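Local coordinates for protein phosphoribosylformylglycinamidine cyclo-ligase (Thermus thermophilus HB8, PDB 5AVM) that probably catalyses the ATP-dependent ring closure of formylglycinamidine ribonucleotide to 5-aminoimidazole ribonucleotide in de novo purine biosynthesis, at residues Ala58-Val63 / Ile152-Val157; Gly78-Val84 / Ser121-Cys126; Leu105-Asp111 / Tyr145-Asp151. All coordinates share one frame; numbering follows the deposited sequence.

Contact 1. Residues Ala58-Val63 / Ile152-Val157; sequences ATTDGV and IAGTLV
Thr60 leans across the strand pair, its OG1 passing over the Gly154 carbonyl and coming beside the hydroxyl of Thr155. With OG1 anti to the backbone N (chi1 -166°), the hydroxyl donates to Gly154 O at 2.7 Å from above the carbonyl plane. Asp61 N reaches Gly154 O at 3.1 Å from the opposite face of that plane, so two donors grip one oxygen. Thr155 OG1 lies 2.9 Å from Thr60 OG1 and is hydrogen-bonded to Thr155 OG1 of the second subunit. With alanine in place of Thr60, Gly154 O would probably be held across this pair by Asp61 N alone, and Thr155 would lose its neighbouring hydroxyl. Thr59 with Leu156 and Asp61 with Gly154 form the hydrogen-bonded pairs of the antiparallel ladder. Just past the end of strand 58-62, Val63 N still bonds to Ile152 O at 2.6 Å. Here the two side chains lie side by side, Val63 CG2 pressed tightly to Ile152 CB at 3.4 Å. The face carrying Ala58, Thr60, Ala153 and Val157 packs on the second subunit, against its Leu102, Asp103, Tyr104 and Val157. On the reverse face, Thr59 and Asp61 touch helix 79-92, and Leu156 rests on Pro98 and Phe101 of strand 97-107, which flanks strand 150-161 on the side away from strand 54-62.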
ATOM      1  N   ALA B  58       8.211   7.333   5.311  1.00 17.46           N
ATOM      2  CA  ALA B  58       7.505   6.757   4.184  1.00 18.63           C
ATOM      3  C   ALA B  58       6.080   7.272   4.152  1.00 19.88           C
ATOM      4  O   ALA B  58       5.583   7.867   5.115  1.00 20.30           O
ATOM      5  CB  ALA B  58       7.516   5.219   4.263  1.00 16.50           C
ATOM      6  N   THR B  59       5.432   7.025   3.025  1.00 20.00           N
ATOM      7  CA  THR B  59       4.065   7.446   2.817  1.00 19.42           C
ATOM      8  C   THR B  59       3.470   6.422   1.856  1.00 19.98           C
ATOM      9  O   THR B  59       4.203   5.781   1.101  1.00 19.49           O
ATOM     10  CB  THR B  59       4.037   8.871   2.177  1.00 18.65           C
ATOM     11  OG1 THR B  59       2.686   9.281   1.954  1.00 17.39           O
ATOM     12  CG2 THR B  59       4.788   8.883   0.857  1.00 15.90           C
ATOM     13  N   THR B  60       2.157   6.241   1.914  1.00 20.58           N
ATOM     14  CA  THR B  60       1.476   5.337   1.003  1.00 21.06           C
ATOM     15  C   THR B  60       0.318   6.159   0.422  1.00 22.50           C
ATOM     16  O   THR B  60      -0.338   6.912   1.144  1.00 22.99           O
ATOM     17  CB  THR B  60       0.974   4.060   1.723  1.00 21.35           C
ATOM     18  OG1 THR B  60       0.626   3.084   0.734  1.00 22.32           O
ATOM     19  CG2 THR B  60      -0.232   4.352   2.617  1.00 16.99           C
ATOM     20  N   ASP B  61       0.087   6.045  -0.885  1.00 22.94           N
ATOM     21  CA  ASP B  61      -0.961   6.829  -1.551  1.00 23.28           C
ATOM     22  C   ASP B  61      -1.655   6.038  -2.633  1.00 22.06           C
ATOM     23  O   ASP B  61      -1.252   4.929  -2.956  1.00 23.23           O
ATOM     24  CB  ASP B  61      -0.363   8.077  -2.223  1.00 23.12           C
ATOM     25  CG  ASP B  61       0.099   9.121  -1.235  1.00 23.93           C
ATOM     26  OD1 ASP B  61      -0.759   9.723  -0.561  1.00 28.58           O
ATOM     27  OD2 ASP B  61       1.319   9.351  -1.133  1.00 25.55           O
ATOM     28  N   GLY B  62      -2.687   6.645  -3.203  1.00 22.15           N
ATOM     29  CA  GLY B  62      -3.430   6.026  -4.282  1.00 23.41           C
ATOM     30  C   GLY B  62      -3.651   7.077  -5.349  1.00 24.82           C
ATOM     31  O   GLY B  62      -3.673   8.267  -5.041  1.00 25.86           O
ATOM     32  N   VAL B  63      -3.795   6.663  -6.602  1.00 25.78           N
ATOM     33  CA  VAL B  63      -4.026   7.620  -7.678  1.00 25.61           C
ATOM     34  C   VAL B  63      -5.381   8.285  -7.431  1.00 26.06           C
ATOM     35  O   VAL B  63      -5.507   9.513  -7.476  1.00 27.66           O
ATOM     36  CB  VAL B  63      -4.009   6.918  -9.068  1.00 25.69           C
ATOM     37  CG1 VAL B  63      -4.438   7.880 -10.158  1.00 26.86           C
ATOM     38  CG2 VAL B  63      -2.607   6.405  -9.373  1.00 23.86           C
ATOM     39  N   ILE B 152      -5.006   2.191  -8.176  1.00 28.31           N
ATOM     40  CA  ILE B 152      -3.564   2.278  -8.264  1.00 26.18           C
ATOM     41  C   ILE B 152      -3.035   2.929  -6.993  1.00 25.45           C
ATOM     42  O   ILE B 152      -3.248   4.119  -6.754  1.00 24.11           O
ATOM     43  CB  ILE B 152      -3.178   3.104  -9.505  1.00 27.53           C
ATOM     44  CG1 ILE B 152      -3.857   2.489 -10.736  1.00 26.28           C
ATOM     45  CG2 ILE B 152      -1.664   3.158  -9.665  1.00 25.90           C
ATOM     46  CD1 ILE B 152      -3.743   3.314 -11.990  1.00 27.75           C
ATOM     47  N   ALA B 153      -2.365   2.123  -6.171  1.00 23.82           N
ATOM     48  CA  ALA B 153      -1.796   2.585  -4.912  1.00 21.57           C
ATOM     49  C   ALA B 153      -0.324   2.229  -4.877  1.00 21.41           C
ATOM     50  O   ALA B 153       0.151   1.461  -5.706  1.00 22.65           O
ATOM     51  CB  ALA B 153      -2.512   1.940  -3.750  1.00 19.18           C
ATOM     52  N   GLY B 154       0.401   2.797  -3.920  1.00 21.07           N
ATOM     53  CA  GLY B 154       1.818   2.517  -3.815  1.00 19.58           C
ATOM     54  C   GLY B 154       2.409   3.028  -2.521  1.00 19.98           C
ATOM     55  O   GLY B 154       1.695   3.540  -1.655  1.00 20.23           O
ATOM     56  N   THR B 155       3.720   2.877  -2.379  1.00 19.79           N
ATOM     57  CA  THR B 155       4.412   3.335  -1.181  1.00 20.44           C
ATOM     58  C   THR B 155       5.806   3.832  -1.531  1.00 20.52           C
ATOM     59  O   THR B 155       6.519   3.184  -2.295  1.00 21.90           O
ATOM     60  CB  THR B 155       4.528   2.207  -0.139  1.00 19.92           C
ATOM     61  OG1 THR B 155       3.224   1.906   0.362  1.00 22.34           O
ATOM     62  CG2 THR B 155       5.418   2.630   1.029  1.00 20.03           C
ATOM     63  N   LEU B 156       6.178   4.990  -0.983  1.00 20.01           N
ATOM     64  CA  LEU B 156       7.498   5.567  -1.226  1.00 19.23           C
ATOM     65  C   LEU B 156       8.241   5.683   0.100  1.00 19.73           C
ATOM     66  O   LEU B 156       7.738   6.291   1.049  1.00 19.76           O
ATOM     67  CB  LEU B 156       7.387   6.963  -1.858  1.00 17.11           C
ATOM     68  CG  LEU B 156       8.713   7.663  -2.211  1.00 17.51           C
ATOM     69  CD1 LEU B 156       9.364   6.985  -3.412  1.00 14.01           C
ATOM     70  CD2 LEU B 156       8.460   9.125  -2.516  1.00 15.33           C
ATOM     71  N   VAL B 157       9.431   5.086   0.163  1.00 19.19           N
ATOM     72  CA  VAL B 157      10.264   5.139   1.363  1.00 16.78           C
ATOM     73  C   VAL B 157      11.339   6.184   1.113  1.00 16.79           C
ATOM     74  O   VAL B 157      11.813   6.347  -0.011  1.00 16.94           O
ATOM     75  CB  VAL B 157      10.918   3.759   1.663  1.00 17.29           C
ATOM     76  CG1 VAL B 157      11.861   3.861   2.863  1.00 15.03           C
ATOM     77  CG2 VAL B 157       9.832   2.724   1.930  1.00 12.92           C
TER

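Contact 2. Residues Gly78-Val84 / Ser121-Cys126; sequences GLGFDLV and SLAEAC
Helix segments 79-84 and 121-126 run in broadly the same direction at 51° with their axes only 7.3 Å apart, and at the crossing the CA atoms of Gly80 and Leu122 come within 3.9 Å. Glycine makes this approach possible: a CB on Gly80 would run into Ser121 OG and Leu122 N. Ser121 turns its hydroxyl anti to its own backbone N (chi1 -170°), which carries OG to Gly80 N at 2.8 Å; the bond from that N-H is bent and weak, and the stronger partner of OG is Ser77 O. Ala125 CB fills the next step, sitting 3.3 Å from Gly80 O and pointing into the face of the Phe81 ring. This CH-pi contact places CB 3.7 Å from the ring centroid, 10° off the normal, while Ala125 CA lies over the rim of the same face. The pair of helices covers one face of the four-stranded mixed sheet in the N-terminal domain of the AIR synthase family; helix 112-129 also forms the crossover of a beta-alpha-beta unit between the parallel neighbours 97-107 and 137-140. On the side turned to that sheet, Leu122 CD2 meets Val84 CG2 at 3.9 Å and crosses the Leu83 side chain, CD2 to CD2. Leu83, Leu122 and Cys126 all reach Phe101 of strand 97-107. Val84 CB touches Ala125 CB at 3.7 Å, and its CG2 branch touches Cys126 SG. Phe81 packs on Pro220 of a neighbouring loop, and Asp82 OD1 forms a salt bridge with Lys66 at the start of helix 66-72.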
ATOM      1  N   GLY B  78      -0.096   8.420 -18.091  1.00 30.46           N
ATOM      2  CA  GLY B  78       0.358   9.348 -17.073  1.00 29.17           C
ATOM      3  C   GLY B  78       0.123   8.909 -15.646  1.00 28.29           C
ATOM      4  O   GLY B  78       0.746   9.434 -14.725  1.00 27.61           O
ATOM      5  N   LEU B  79      -0.765   7.939 -15.455  1.00 29.13           N
ATOM      6  CA  LEU B  79      -1.090   7.463 -14.113  1.00 28.38           C
ATOM      7  C   LEU B  79       0.145   7.062 -13.302  1.00 28.24           C
ATOM      8  O   LEU B  79       0.150   7.172 -12.072  1.00 28.23           O
ATOM      9  CB  LEU B  79      -2.102   6.309 -14.199  1.00 27.01           C
ATOM     10  CG  LEU B  79      -3.455   6.721 -14.801  1.00 26.04           C
ATOM     11  CD1 LEU B  79      -4.440   5.569 -14.727  1.00 24.17           C
ATOM     12  CD2 LEU B  79      -4.009   7.916 -14.049  1.00 25.99           C
ATOM     13  N   GLY B  80       1.195   6.620 -13.989  1.00 27.16           N
ATOM     14  CA  GLY B  80       2.411   6.237 -13.297  1.00 25.45           C
ATOM     15  C   GLY B  80       3.062   7.438 -12.639  1.00 26.10           C
ATOM     16  O   GLY B  80       3.629   7.341 -11.555  1.00 26.30           O
ATOM     17  N   PHE B  81       2.993   8.587 -13.294  1.00 26.05           N
ATOM     18  CA  PHE B  81       3.581   9.787 -12.719  1.00 25.91           C
ATOM     19  C   PHE B  81       2.668  10.374 -11.644  1.00 25.28           C
ATOM     20  O   PHE B  81       3.143  10.931 -10.652  1.00 25.32           O
ATOM     21  CB  PHE B  81       3.867  10.828 -13.813  1.00 25.78           C
ATOM     22  CG  PHE B  81       4.971  10.424 -14.756  1.00 26.13           C
ATOM     23  CD1 PHE B  81       4.778   9.393 -15.679  1.00 26.16           C
ATOM     24  CD2 PHE B  81       6.214  11.057 -14.706  1.00 26.17           C
ATOM     25  CE1 PHE B  81       5.802   8.996 -16.535  1.00 25.76           C
ATOM     26  CE2 PHE B  81       7.249  10.669 -15.557  1.00 26.41           C
ATOM     27  CZ  PHE B  81       7.041   9.635 -16.475  1.00 26.42           C
ATOM     28  N   ASP B  82       1.361  10.244 -11.839  1.00 24.24           N
ATOM     29  CA  ASP B  82       0.410  10.758 -10.865  1.00 25.09           C
ATOM     30  C   ASP B  82       0.667  10.154  -9.497  1.00 24.79           C
ATOM     31  O   ASP B  82       0.684  10.863  -8.496  1.00 24.76           O
ATOM     32  CB  ASP B  82      -1.032  10.463 -11.295  1.00 26.87           C
ATOM     33  CG  ASP B  82      -1.531  11.418 -12.383  1.00 29.91           C
ATOM     34  OD1 ASP B  82      -1.467  12.655 -12.179  1.00 29.48           O
ATOM     35  OD2 ASP B  82      -1.994  10.935 -13.444  1.00 29.81           O
ATOM     36  N   LEU B  83       0.877   8.841  -9.451  1.00 24.45           N
ATOM     37  CA  LEU B  83       1.129   8.151  -8.184  1.00 24.02           C
ATOM     38  C   LEU B  83       2.505   8.449  -7.585  1.00 23.14           C
ATOM     39  O   LEU B  83       2.623   8.839  -6.423  1.00 22.20           O
ATOM     40  CB  LEU B  83       0.982   6.639  -8.378  1.00 22.22           C
ATOM     41  CG  LEU B  83       1.239   5.791  -7.134  1.00 21.16           C
ATOM     42  CD1 LEU B  83       0.401   6.302  -5.968  1.00 18.83           C
ATOM     43  CD2 LEU B  83       0.913   4.348  -7.450  1.00 20.70           C
ATOM     44  N   VAL B  84       3.542   8.251  -8.389  1.00 23.22           N
ATOM     45  CA  VAL B  84       4.913   8.479  -7.953  1.00 23.20           C
ATOM     46  C   VAL B  84       5.137   9.923  -7.518  1.00 24.25           C
ATOM     47  O   VAL B  84       5.688  10.174  -6.440  1.00 25.01           O
ATOM     48  CB  VAL B  84       5.900   8.093  -9.079  1.00 21.72           C
ATOM     49  CG1 VAL B  84       7.309   8.538  -8.736  1.00 20.54           C
ATOM     50  CG2 VAL B  84       5.861   6.586  -9.280  1.00 19.38           C
ATOM     51  N   SER B 121       4.231   2.889 -17.229  1.00 31.23           N
ATOM     52  CA  SER B 121       4.190   4.257 -16.710  1.00 29.43           C
ATOM     53  C   SER B 121       4.936   4.443 -15.387  1.00 29.31           C
ATOM     54  O   SER B 121       5.713   5.387 -15.230  1.00 28.80           O
ATOM     55  CB  SER B 121       2.734   4.699 -16.541  1.00 28.37           C
ATOM     56  OG  SER B 121       2.650   6.086 -16.267  1.00 29.16           O
ATOM     57  N   LEU B 122       4.696   3.544 -14.437  1.00 28.36           N
ATOM     58  CA  LEU B 122       5.343   3.628 -13.136  1.00 27.98           C
ATOM     59  C   LEU B 122       6.851   3.498 -13.242  1.00 27.71           C
ATOM     60  O   LEU B 122       7.589   4.168 -12.516  1.00 28.05           O
ATOM     61  CB  LEU B 122       4.772   2.560 -12.204  1.00 27.50           C
ATOM     62  CG  LEU B 122       3.345   2.892 -11.758  1.00 26.13           C
ATOM     63  CD1 LEU B 122       2.552   1.621 -11.498  1.00 26.39           C
ATOM     64  CD2 LEU B 122       3.406   3.774 -10.520  1.00 25.59           C
ATOM     65  N   ALA B 123       7.312   2.649 -14.154  1.00 28.62           N
ATOM     66  CA  ALA B 123       8.743   2.456 -14.350  1.00 30.03           C
ATOM     67  C   ALA B 123       9.378   3.736 -14.909  1.00 31.62           C
ATOM     68  O   ALA B 123      10.520   4.075 -14.577  1.00 31.23           O
ATOM     69  CB  ALA B 123       8.984   1.296 -15.291  1.00 29.08           C
ATOM     70  N   GLU B 124       8.632   4.447 -15.754  1.00 32.33           N
ATOM     71  CA  GLU B 124       9.113   5.693 -16.352  1.00 31.83           C
ATOM     72  C   GLU B 124       9.141   6.828 -15.331  1.00 27.97           C
ATOM     73  O   GLU B 124      10.032   7.661 -15.363  1.00 27.18           O
ATOM     74  CB  GLU B 124       8.223   6.114 -17.531  1.00 36.31           C
ATOM     75  CG  GLU B 124       8.138   5.116 -18.694  1.00 42.93           C
ATOM     76  CD  GLU B 124       7.350   5.665 -19.896  1.00 47.41           C
ATOM     77  OE1 GLU B 124       7.759   6.718 -20.436  1.00 50.82           O
ATOM     78  OE2 GLU B 124       6.330   5.052 -20.302  1.00 47.61           O
ATOM     79  N   ALA B 125       8.157   6.854 -14.434  1.00 26.82           N
ATOM     80  CA  ALA B 125       8.052   7.892 -13.406  1.00 25.32           C
ATOM     81  C   ALA B 125       9.147   7.770 -12.360  1.00 25.67           C
ATOM     82  O   ALA B 125       9.700   8.771 -11.897  1.00 25.18           O
ATOM     83  CB  ALA B 125       6.695   7.822 -12.733  1.00 24.38           C
ATOM     84  N   CYS B 126       9.453   6.536 -11.977  1.00 26.25           N
ATOM     85  CA  CYS B 126      10.494   6.300 -10.987  1.00 27.23           C
ATOM     86  C   CYS B 126      11.868   6.596 -11.547  1.00 27.83           C
ATOM     87  O   CYS B 126      12.619   7.363 -10.957  1.00 27.76           O
ATOM     88  CB  CYS B 126      10.462   4.856 -10.499  1.00 27.26           C
ATOM     89  SG  CYS B 126       9.067   4.486  -9.457  1.00 27.65           S
TER

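Contact 3. Residues Leu105-Asp111 / Tyr145-Asp151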
ATOM      1  N   LEU B 105      -1.388  -2.823  -7.456  1.00 29.14           N
ATOM      2  CA  LEU B 105      -2.470  -2.575  -8.415  1.00 29.69           C
ATOM      3  C   LEU B 105      -3.612  -3.587  -8.278  1.00 29.25           C
ATOM      4  O   LEU B 105      -3.374  -4.789  -8.263  1.00 31.61           O
ATOM      5  CB  LEU B 105      -1.916  -2.601  -9.850  1.00 27.67           C
ATOM      6  CG  LEU B 105      -1.155  -1.362 -10.351  1.00 28.87           C
ATOM      7  CD1 LEU B 105      -0.249  -0.804  -9.267  1.00 26.56           C
ATOM      8  CD2 LEU B 105      -0.342  -1.733 -11.592  1.00 29.28           C
ATOM      9  N   ALA B 106      -4.846  -3.100  -8.178  1.00 27.34           N
ATOM     10  CA  ALA B 106      -6.008  -3.982  -8.037  1.00 26.62           C
ATOM     11  C   ALA B 106      -7.138  -3.564  -8.981  1.00 27.26           C
ATOM     12  O   ALA B 106      -7.473  -2.385  -9.086  1.00 26.40           O
ATOM     13  CB  ALA B 106      -6.500  -3.972  -6.593  1.00 25.49           C
ATOM     14  N   ALA B 107      -7.736  -4.539  -9.657  1.00 26.72           N
ATOM     15  CA  ALA B 107      -8.802  -4.242 -10.606  1.00 26.72           C
ATOM     16  C   ALA B 107      -9.840  -5.341 -10.680  1.00 27.23           C
ATOM     17  O   ALA B 107      -9.626  -6.448 -10.182  1.00 26.59           O
ATOM     18  CB  ALA B 107      -8.208  -4.037 -11.979  1.00 26.22           C
ATOM     19  N   SER B 108     -10.967  -5.019 -11.311  1.00 27.73           N
ATOM     20  CA  SER B 108     -12.044  -5.979 -11.509  1.00 27.86           C
ATOM     21  C   SER B 108     -11.414  -7.067 -12.374  1.00 29.06           C
ATOM     22  O   SER B 108     -11.586  -8.263 -12.135  1.00 29.40           O
ATOM     23  CB  SER B 108     -13.206  -5.321 -12.253  1.00 27.87           C
ATOM     24  OG  SER B 108     -14.216  -6.260 -12.559  1.00 29.32           O
ATOM     25  N   HIS B 109     -10.672  -6.631 -13.385  1.00 30.14           N
ATOM     26  CA  HIS B 109      -9.982  -7.549 -14.262  1.00 31.08           C
ATOM     27  C   HIS B 109      -8.692  -6.927 -14.774  1.00 31.74           C
ATOM     28  O   HIS B 109      -8.707  -5.931 -15.493  1.00 32.43           O
ATOM     29  CB  HIS B 109     -10.869  -7.961 -15.431  1.00 32.83           C
ATOM     30  CG  HIS B 109     -10.238  -8.991 -16.314  1.00 35.56           C
ATOM     31  ND1 HIS B 109      -9.295  -8.675 -17.268  1.00 38.27           N
ATOM     32  CD2 HIS B 109     -10.353 -10.340 -16.334  1.00 37.07           C
ATOM     33  CE1 HIS B 109      -8.855  -9.784 -17.838  1.00 38.58           C
ATOM     34  NE2 HIS B 109      -9.482 -10.809 -17.289  1.00 38.94           N
ATOM     35  N   LEU B 110      -7.577  -7.530 -14.389  1.00 32.72           N
ATOM     36  CA  LEU B 110      -6.253  -7.067 -14.777  1.00 33.41           C
ATOM     37  C   LEU B 110      -6.019  -7.160 -16.288  1.00 34.64           C
ATOM     38  O   LEU B 110      -5.282  -8.026 -16.764  1.00 34.64           O
ATOM     39  CB  LEU B 110      -5.192  -7.886 -14.027  1.00 31.61           C
ATOM     40  CG  LEU B 110      -5.278  -7.841 -12.498  1.00 30.88           C
ATOM     41  CD1 LEU B 110      -4.349  -8.876 -11.903  1.00 28.67           C
ATOM     42  CD2 LEU B 110      -4.918  -6.445 -12.002  1.00 30.50           C
ATOM     43  N   ASP B 111      -6.637  -6.253 -17.037  1.00 36.62           N
ATOM     44  CA  ASP B 111      -6.500  -6.229 -18.488  1.00 39.88           C
ATOM     45  C   ASP B 111      -5.030  -6.227 -18.881  1.00 40.73           C
ATOM     46  O   ASP B 111      -4.291  -5.335 -18.473  1.00 40.85           O
ATOM     47  CB  ASP B 111      -7.166  -4.975 -19.059  1.00 42.83           C
ATOM     48  CG  ASP B 111      -8.017  -5.271 -20.274  1.00 45.28           C
ATOM     49  OD1 ASP B 111      -9.157  -5.749 -20.089  1.00 48.27           O
ATOM     50  OD2 ASP B 111      -7.544  -5.040 -21.409  1.00 47.28           O
ATOM     51  N   TYR B 145     -14.381  -4.855  -6.945  1.00 28.43           N
ATOM     52  CA  TYR B 145     -14.357  -3.732  -7.874  1.00 30.48           C
ATOM     53  C   TYR B 145     -15.500  -3.642  -8.883  1.00 32.69           C
ATOM     54  O   TYR B 145     -16.040  -4.658  -9.323  1.00 33.13           O
ATOM     55  CB  TYR B 145     -13.028  -3.745  -8.635  1.00 29.37           C
ATOM     56  CG  TYR B 145     -11.850  -3.480  -7.739  1.00 31.11           C
ATOM     57  CD1 TYR B 145     -11.518  -2.178  -7.373  1.00 31.17           C
ATOM     58  CD2 TYR B 145     -11.119  -4.535  -7.181  1.00 29.95           C
ATOM     59  CE1 TYR B 145     -10.490  -1.926  -6.468  1.00 33.60           C
ATOM     60  CE2 TYR B 145     -10.087  -4.297  -6.269  1.00 30.96           C
ATOM     61  CZ  TYR B 145      -9.779  -2.986  -5.916  1.00 32.82           C
ATOM     62  OH  TYR B 145      -8.778  -2.727  -5.003  1.00 34.29           O
ATOM     63  N   ARG B 146     -15.855  -2.406  -9.239  1.00 33.94           N
ATOM     64  CA  ARG B 146     -16.890  -2.140 -10.230  1.00 35.21           C
ATOM     65  C   ARG B 146     -16.280  -2.632 -11.537  1.00 36.05           C
ATOM     66  O   ARG B 146     -15.057  -2.647 -11.687  1.00 36.51           O
ATOM     67  CB  ARG B 146     -17.180  -0.634 -10.333  1.00 35.62           C
ATOM     68  CG  ARG B 146     -17.939  -0.024  -9.154  1.00 38.13           C
ATOM     69  CD  ARG B 146     -19.314  -0.646  -9.020  1.00 42.97           C
ATOM     70  NE  ARG B 146     -20.156  -0.004  -8.010  1.00 45.35           N
ATOM     71  CZ  ARG B 146     -21.377  -0.428  -7.691  1.00 46.47           C
ATOM     72  NH1 ARG B 146     -21.893  -1.491  -8.297  1.00 45.20           N
ATOM     73  NH2 ARG B 146     -22.083   0.207  -6.767  1.00 48.01           N
ATOM     74  N   GLU B 147     -17.121  -3.039 -12.476  1.00 37.39           N
ATOM     75  CA  GLU B 147     -16.636  -3.537 -13.754  1.00 37.89           C
ATOM     76  C   GLU B 147     -15.666  -2.565 -14.397  1.00 37.46           C
ATOM     77  O   GLU B 147     -15.928  -1.362 -14.444  1.00 38.29           O
ATOM     78  CB  GLU B 147     -17.806  -3.769 -14.704  1.00 41.42           C
ATOM     79  CG  GLU B 147     -17.390  -4.249 -16.078  1.00 44.69           C
ATOM     80  CD  GLU B 147     -16.748  -5.613 -16.032  1.00 46.96           C
ATOM     81  OE1 GLU B 147     -15.711  -5.760 -15.349  1.00 48.74           O
ATOM     82  OE2 GLU B 147     -17.284  -6.540 -16.675  1.00 49.00           O
ATOM     83  N   GLY B 148     -14.547  -3.090 -14.893  1.00 36.13           N
ATOM     84  CA  GLY B 148     -13.551  -2.260 -15.555  1.00 34.05           C
ATOM     85  C   GLY B 148     -12.764  -1.302 -14.677  1.00 33.08           C
ATOM     86  O   GLY B 148     -11.877  -0.604 -15.169  1.00 31.96           O
ATOM     87  N   ALA B 149     -13.074  -1.272 -13.383  1.00 32.17           N
ATOM     88  CA  ALA B 149     -12.396  -0.381 -12.448  1.00 32.66           C
ATOM     89  C   ALA B 149     -11.030  -0.894 -11.979  1.00 33.68           C
ATOM     90  O   ALA B 149     -10.767  -2.101 -11.967  1.00 34.43           O
ATOM     91  CB  ALA B 149     -13.292  -0.109 -11.240  1.00 31.09           C
ATOM     92  N   TRP B 150     -10.178   0.057 -11.591  1.00 33.08           N
ATOM     93  CA  TRP B 150      -8.822  -0.200 -11.107  1.00 30.92           C
ATOM     94  C   TRP B 150      -8.512   0.714  -9.928  1.00 30.68           C
ATOM     95  O   TRP B 150      -9.104   1.779  -9.787  1.00 31.90           O
ATOM     96  CB  TRP B 150      -7.785   0.107 -12.187  1.00 29.81           C
ATOM     97  CG  TRP B 150      -7.556  -0.944 -13.221  1.00 28.79           C
ATOM     98  CD1 TRP B 150      -8.366  -1.265 -14.272  1.00 27.44           C
ATOM     99  CD2 TRP B 150      -6.407  -1.792 -13.324  1.00 29.23           C
ATOM    100  NE1 TRP B 150      -7.787  -2.257 -15.027  1.00 26.84           N
ATOM    101  CE2 TRP B 150      -6.585  -2.600 -14.464  1.00 27.17           C
ATOM    102  CE3 TRP B 150      -5.237  -1.946 -12.557  1.00 29.37           C
ATOM    103  CZ2 TRP B 150      -5.641  -3.551 -14.857  1.00 27.42           C
ATOM    104  CZ3 TRP B 150      -4.299  -2.892 -12.951  1.00 27.11           C
ATOM    105  CH2 TRP B 150      -4.507  -3.680 -14.090  1.00 28.17           C
ATOM    106  N   ASP B 151      -7.571   0.297  -9.093  1.00 30.22           N
ATOM    107  CA  ASP B 151      -7.144   1.096  -7.955  1.00 29.37           C
ATOM    108  C   ASP B 151      -5.624   1.034  -8.000  1.00 29.54           C
ATOM    109  O   ASP B 151      -5.026  -0.037  -7.893  1.00 30.08           O
ATOM    110  CB  ASP B 151      -7.650   0.514  -6.636  1.00 30.45           C
ATOM    111  CG  ASP B 151      -7.424   1.450  -5.462  1.00 31.61           C
ATOM    112  OD1 ASP B 151      -6.449   2.219  -5.492  1.00 34.02           O
ATOM    113  OD2 ASP B 151      -8.211   1.412  -4.498  1.00 33.80           O
TER
HETATM  114  O   HOH W   1     -16.327  -6.778 -11.424  1.00 29.70           O
HETATM  115  O   HOH W   2     -10.741  -3.860 -14.267  1.00 30.06           O
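Trp150 spreads its indole over Ala107 and reaches on to Leu105, Leu110 and Asp111. Its CB lies 4.0 Å from Ala106 O; chi1 of -81°, with CG anti to the carbonyl carbon, then lays the five-membered ring across the methyl of Ala107, which sits under its face. Further out, CZ3 meets Leu105 CB at the ring edge (3.9 Å), and CZ2 has Asp111 N near the ring plane at 3.6 Å. At the tip, CH2 touches Leu110 CD2 at 3.5 Å, the two side chains crossing at about a right angle. Leu115 and Leu118 of helix 112-129 and Leu71 of helix 66-72 also pack on the indole. Alongside the aromatic packing, the backbones pair: Ala106 and Asp151 exchange N-H...O bonds in both directions, and just past the strand ends Ser108 N donates to Ala149 O at 3.0 Å. Water 2 bridges His109 N and that same Ala149 O. Ser108 OG lies 3.2 Å from Glu147 OE1, and water 1 links Ser108 OG to Tyr145 O. The Tyr145 ring runs along the backbone with Ala106 O and Ala107 N over one face, while its OH is hydrogen-bonded to Tyr145 OH of the second subunit, and Asp151 OD2 to that same partner hydroxyl. Gly148, with positive phi, sits in the type II turn Arg146-Ala149 that leads into the strand. Through Tyr145 and Asp151 this end of the N-terminal domain sheet joins the dimer interface, as in other AIR synthases, whose N-terminal sheets pack together.

How the contacts relate
Contacts 1 and 3 belong to the same sheet and share strand 150-161, which pairs with strand 54-62 in contact 1 and with strand 97-107 in contact 3. Both touch the second subunit, yet contact 1 is largely buried, with no fully exposed residue, whereas contact 3 ends in exposed, partly hydrated loops. Contact 2 joins the helices over the sheet and meets no other chain. It touches contact 1, Leu83 and Leu79 packing on Ile152, while Leu105 of contact 3 also reaches Ile152. A backbone ladder supplemented by hydroxyls dominates contact 1; contact 3 has a short one beside the large aromatic packing of Trp150; small residues and apolar packing carry the helix crossing.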